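Local coordinates for peptide ABC transporter, peptide-binding protein (Thermus thermophilus, PDB 2D5W) that binds an oligopeptide, here a pentapeptide, and probably delivers it to an ABC transporter for uptake across the membrane, at residues 265-276 with 552-563. Numbering follows the deposited sequence.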
loop_
_atom_site.group_PDB
_atom_site.type_symbol
_atom_site.label_atom_id
_atom_site.label_comp_id
_atom_site.label_asym_id
_atom_site.label_seq_id
_atom_site.Cartn_x
_atom_site.Cartn_y
_atom_site.Cartn_z
ATOM N N GLY A 265 0.283 -9.684 26.935
ATOM C CA GLY A 265 1.184 -10.802 26.713
ATOM C C GLY A 265 0.759 -11.957 25.829
ATOM O O GLY A 265 1.583 -12.826 25.548
ATOM N N SER A 266 -0.491 -11.992 25.378
ATOM C CA SER A 266 -0.938 -13.106 24.540
ATOM C C SER A 266 -0.551 -12.966 23.069
ATOM O O SER A 266 -0.718 -13.904 22.289
ATOM C CB SER A 266 -2.457 -13.290 24.653
ATOM O OG SER A 266 -3.161 -12.206 24.078
ATOM N N ILE A 267 -0.033 -11.803 22.699
ATOM C CA ILE A 267 0.376 -11.546 21.322
ATOM C C ILE A 267 1.904 -11.571 21.228
ATOM O O ILE A 267 2.599 -10.838 21.935
ATOM C CB ILE A 267 -0.199 -10.193 20.852
ATOM C CG1 ILE A 267 -1.727 -10.307 20.772
ATOM C CG2 ILE A 267 0.394 -9.791 19.508
ATOM C CD1 ILE A 267 -2.446 -8.997 20.552
ATOM N N ASP A 268 2.426 -12.425 20.353
ATOM C CA ASP A 268 3.871 -12.577 20.197
ATOM C C ASP A 268 4.575 -11.442 19.476
ATOM O O ASP A 268 5.712 -11.104 19.807
ATOM C CB ASP A 268 4.185 -13.881 19.465
ATOM C CG ASP A 268 3.661 -15.098 20.193
ATOM O OD1 ASP A 268 3.964 -15.251 21.393
ATOM O OD2 ASP A 268 2.949 -15.909 19.566
ATOM N N ALA A 269 3.911 -10.863 18.481
ATOM C CA ALA A 269 4.504 -9.782 17.707
ATOM C C ALA A 269 3.414 -8.943 17.075
ATOM O O ALA A 269 2.289 -9.403 16.906
ATOM C CB ALA A 269 5.406 -10.355 16.615
ATOM N N THR A 270 3.747 -7.707 16.724
ATOM C CA THR A 270 2.767 -6.847 16.089
ATOM C C THR A 270 3.055 -6.678 14.603
ATOM O O THR A 270 4.193 -6.783 14.140
ATOM C CB THR A 270 2.697 -5.465 16.762
ATOM O OG1 THR A 270 4.005 -4.889 16.819
ATOM C CG2 THR A 270 2.125 -5.591 18.171
ATOM N N SER A 271 1.980 -6.437 13.866
ATOM C CA SER A 271 1.996 -6.233 12.426
ATOM C C SER A 271 2.480 -4.823 12.103
ATOM O O SER A 271 2.596 -3.977 12.991
ATOM C CB SER A 271 0.561 -6.418 11.909
ATOM O OG SER A 271 0.377 -5.948 10.583
ATOM N N SER A 272 2.763 -4.571 10.829
ATOM C CA SER A 272 3.151 -3.236 10.402
ATOM C C SER A 272 1.882 -2.372 10.458
ATOM O O SER A 272 1.953 -1.148 10.387
ATOM C CB SER A 272 3.706 -3.254 8.974
ATOM O OG SER A 272 2.710 -3.609 8.028
ATOM N N VAL A 273 0.724 -3.024 10.569
ATOM C CA VAL A 273 -0.555 -2.319 10.671
ATOM C C VAL A 273 -1.150 -2.699 12.025
ATOM O O VAL A 273 -1.998 -3.590 12.136
ATOM C CB VAL A 273 -1.526 -2.719 9.535
ATOM C CG1 VAL A 273 -2.780 -1.863 9.604
ATOM C CG2 VAL A 273 -0.846 -2.548 8.185
ATOM N N SER A 274 -0.690 -2.011 13.061
ATOM C CA SER A 274 -1.131 -2.303 14.414
ATOM C C SER A 274 -1.229 -1.053 15.278
ATOM O O SER A 274 -2.210 -0.318 15.193
ATOM C CB SER A 274 -0.183 -3.332 15.051
ATOM O OG SER A 274 1.169 -2.907 14.995
ATOM N N LEU A 275 -0.210 -0.820 16.099
ATOM C CA LEU A 275 -0.166 0.325 17.000
ATOM C C LEU A 275 0.427 1.549 16.327
ATOM O O LEU A 275 1.229 1.435 15.401
ATOM C CB LEU A 275 0.678 -0.015 18.229
ATOM C CG LEU A 275 0.304 -1.284 18.996
ATOM C CD1 LEU A 275 1.312 -1.519 20.118
ATOM C CD2 LEU A 275 -1.106 -1.154 19.550
ATOM N N THR A 276 0.040 2.726 16.802
ATOM C CA THR A 276 0.579 3.949 16.239
ATOM C C THR A 276 1.807 4.375 17.050
ATOM O O THR A 276 2.043 3.871 18.149
ATOM C CB THR A 276 -0.496 5.058 16.179
ATOM O OG1 THR A 276 -1.087 5.244 17.468
ATOM C CG2 THR A 276 -1.590 4.661 15.194
ATOM N N ASN A 552 7.123 2.766 11.899
ATOM C CA ASN A 552 6.285 1.726 12.486
ATOM C C ASN A 552 6.852 1.171 13.781
ATOM O O ASN A 552 8.028 0.813 13.852
ATOM C CB ASN A 552 6.113 0.535 11.533
ATOM C CG ASN A 552 5.285 0.862 10.306
ATOM O OD1 ASN A 552 4.329 1.631 10.370
ATOM N ND2 ASN A 552 5.635 0.248 9.181
ATOM N N PRO A 553 6.024 1.107 14.833
ATOM C CA PRO A 553 6.522 0.559 16.093
ATOM C C PRO A 553 6.250 -0.946 16.070
ATOM O O PRO A 553 5.194 -1.385 15.608
ATOM C CB PRO A 553 5.681 1.281 17.138
ATOM C CG PRO A 553 4.362 1.428 16.448
ATOM C CD PRO A 553 4.740 1.808 15.027
ATOM N N TYR A 554 7.215 -1.733 16.531
ATOM C CA TYR A 554 7.057 -3.180 16.593
ATOM C C TYR A 554 7.302 -3.659 18.011
ATOM O O TYR A 554 8.270 -3.244 18.652
ATOM C CB TYR A 554 8.029 -3.885 15.644
ATOM C CG TYR A 554 7.703 -3.677 14.187
ATOM C CD1 TYR A 554 8.412 -2.760 13.418
ATOM C CD2 TYR A 554 6.657 -4.376 13.587
ATOM C CE1 TYR A 554 8.088 -2.543 12.084
ATOM C CE2 TYR A 554 6.325 -4.165 12.259
ATOM C CZ TYR A 554 7.042 -3.249 11.516
ATOM O OH TYR A 554 6.710 -3.038 10.199
ATOM N N VAL A 555 6.409 -4.507 18.508
ATOM C CA VAL A 555 6.537 -5.076 19.845
ATOM C C VAL A 555 6.750 -6.557 19.588
ATOM O O VAL A 555 5.901 -7.223 18.991
ATOM C CB VAL A 555 5.266 -4.845 20.680
ATOM C CG1 VAL A 555 5.467 -5.384 22.095
ATOM C CG2 VAL A 555 4.950 -3.355 20.726
ATOM N N VAL A 556 7.891 -7.069 20.040
ATOM C CA VAL A 556 8.261 -8.453 19.781
ATOM C C VAL A 556 8.630 -9.208 21.050
ATOM O O VAL A 556 9.488 -8.768 21.814
ATOM C CB VAL A 556 9.456 -8.487 18.797
ATOM C CG1 VAL A 556 9.807 -9.918 18.433
ATOM C CG2 VAL A 556 9.123 -7.677 17.550
ATOM N N ARG A 557 7.992 -10.353 21.267
ATOM C CA ARG A 557 8.274 -11.144 22.457
ATOM C C ARG A 557 9.712 -11.634 22.463
ATOM O O ARG A 557 10.246 -12.052 21.433
ATOM C CB ARG A 557 7.345 -12.355 22.544
ATOM C CG ARG A 557 7.403 -13.048 23.905
ATOM C CD ARG A 557 6.731 -14.407 23.902
ATOM N NE ARG A 557 5.341 -14.360 23.453
ATOM C CZ ARG A 557 4.328 -13.868 24.160
ATOM N NH1 ARG A 557 4.529 -13.366 25.372
ATOM N NH2 ARG A 557 3.103 -13.891 23.656
ATOM N N LYS A 558 10.341 -11.586 23.631
ATOM C CA LYS A 558 11.710 -12.056 23.740
ATOM C C LYS A 558 11.737 -13.535 23.386
ATOM O O LYS A 558 10.828 -14.287 23.738
ATOM C CB LYS A 558 12.241 -11.805 25.153
ATOM C CG LYS A 558 12.425 -10.317 25.429
ATOM C CD LYS A 558 12.949 -10.026 26.817
ATOM C CE LYS A 558 13.180 -8.532 26.995
ATOM N NZ LYS A 558 14.260 -8.000 26.108
ATOM N N GLY A 559 12.765 -13.937 22.648
ATOM C CA GLY A 559 12.882 -15.325 22.241
ATOM C C GLY A 559 12.501 -15.556 20.787
ATOM O O GLY A 559 12.910 -16.549 20.189
ATOM N N LEU A 560 11.717 -14.646 20.212
ATOM C CA LEU A 560 11.301 -14.775 18.817
ATOM C C LEU A 560 12.368 -14.156 17.929
ATOM O O LEU A 560 12.682 -12.978 18.067
ATOM C CB LEU A 560 9.968 -14.056 18.577
ATOM C CG LEU A 560 9.385 -14.239 17.168
ATOM C CD1 LEU A 560 8.902 -15.674 16.997
ATOM C CD2 LEU A 560 8.231 -13.271 16.948
ATOM N N VAL A 561 12.933 -14.942 17.020
ATOM C CA VAL A 561 13.960 -14.410 16.138
ATOM C C VAL A 561 13.569 -14.380 14.669
ATOM O O VAL A 561 12.707 -15.145 14.209
ATOM C CB VAL A 561 15.302 -15.179 16.274
ATOM C CG1 VAL A 561 15.899 -14.934 17.651
ATOM C CG2 VAL A 561 15.087 -16.659 16.029
ATOM N N ASN A 562 14.225 -13.467 13.961
ATOM C CA ASN A 562 14.058 -13.235 12.536
ATOM C C ASN A 562 12.773 -12.523 12.117
ATOM O O ASN A 562 12.496 -12.386 10.926
ATOM C CB ASN A 562 14.256 -14.546 11.770
ATOM C CG ASN A 562 15.636 -15.134 12.004
ATOM O OD1 ASN A 562 16.605 -14.397 12.199
ATOM N ND2 ASN A 562 15.735 -16.458 11.984
ATOM N N TYR A 563 11.999 -12.066 13.100
ATOM C CA TYR A 563 10.783 -11.297 12.828
ATOM C C TYR A 563 11.344 -9.878 12.806
ATOM O O TYR A 563 11.271 -9.147 13.797
ATOM C CB TYR A 563 9.774 -11.448 13.969
ATOM C CG TYR A 563 8.428 -10.821 13.669
ATOM C CD1 TYR A 563 7.431 -11.547 13.018
ATOM C CD2 TYR A 563 8.168 -9.490 13.991
ATOM C CE1 TYR A 563 6.206 -10.962 12.694
ATOM C CE2 TYR A 563 6.950 -8.894 13.671
ATOM C CZ TYR A 563 5.975 -9.634 13.021
ATOM O OH TYR A 563 4.777 -9.045 12.689
HETATM O O HOH W 1 3.356 -8.049 20.501
HETATM O O HOH W 2 3.128 -2.353 16.962
HETATM O O HOH W 3 3.717 -1.373 13.279
#
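R557 extends alongside D268 toward G265, just past the end of helix 255-264, and its guanidinium group carries the charged part of the contact. R557 NE and NH2 form a salt bridge with D268 OD1: NE at 2.6 Å on the anti lone pair, while, with the two planes 77° apart, NH2 comes from above the carboxylate plane; OD2 accepts from V9 N of strand 7-12. A bend at chi3 (-56°) turns the group so that R557 NH2 also donates to G265 O (2.7 Å), which lies in the guanidinium plane. With an alanine here, D268 OD1 would probably lose its countercharge and G265 O its NH2 donor.

Backbone pairing is brief: R557 N donates to D268 O (2.8 Å), beside a single bridge between A269 and V556. T270 OG1 then substitutes for a main-chain acceptor, taking V555 N at 3.0 Å and a nearly straight 169°. Water 2 links T270 OG1, S274 OG and P553 O.

The A269 methyl packs over one face of the Y563 ring, a CH-pi contact, while Y563 OH donates to T270 O (2.8 Å) from above the carbonyl plane. Strands 269-270 and 544-557, from separate sheets, are thus joined mainly by side-chain and water-mediated bonds, near where S272 O accepts a hydrogen bond, and N552 OD1 a weak one, from a basic side chain of the bound peptide.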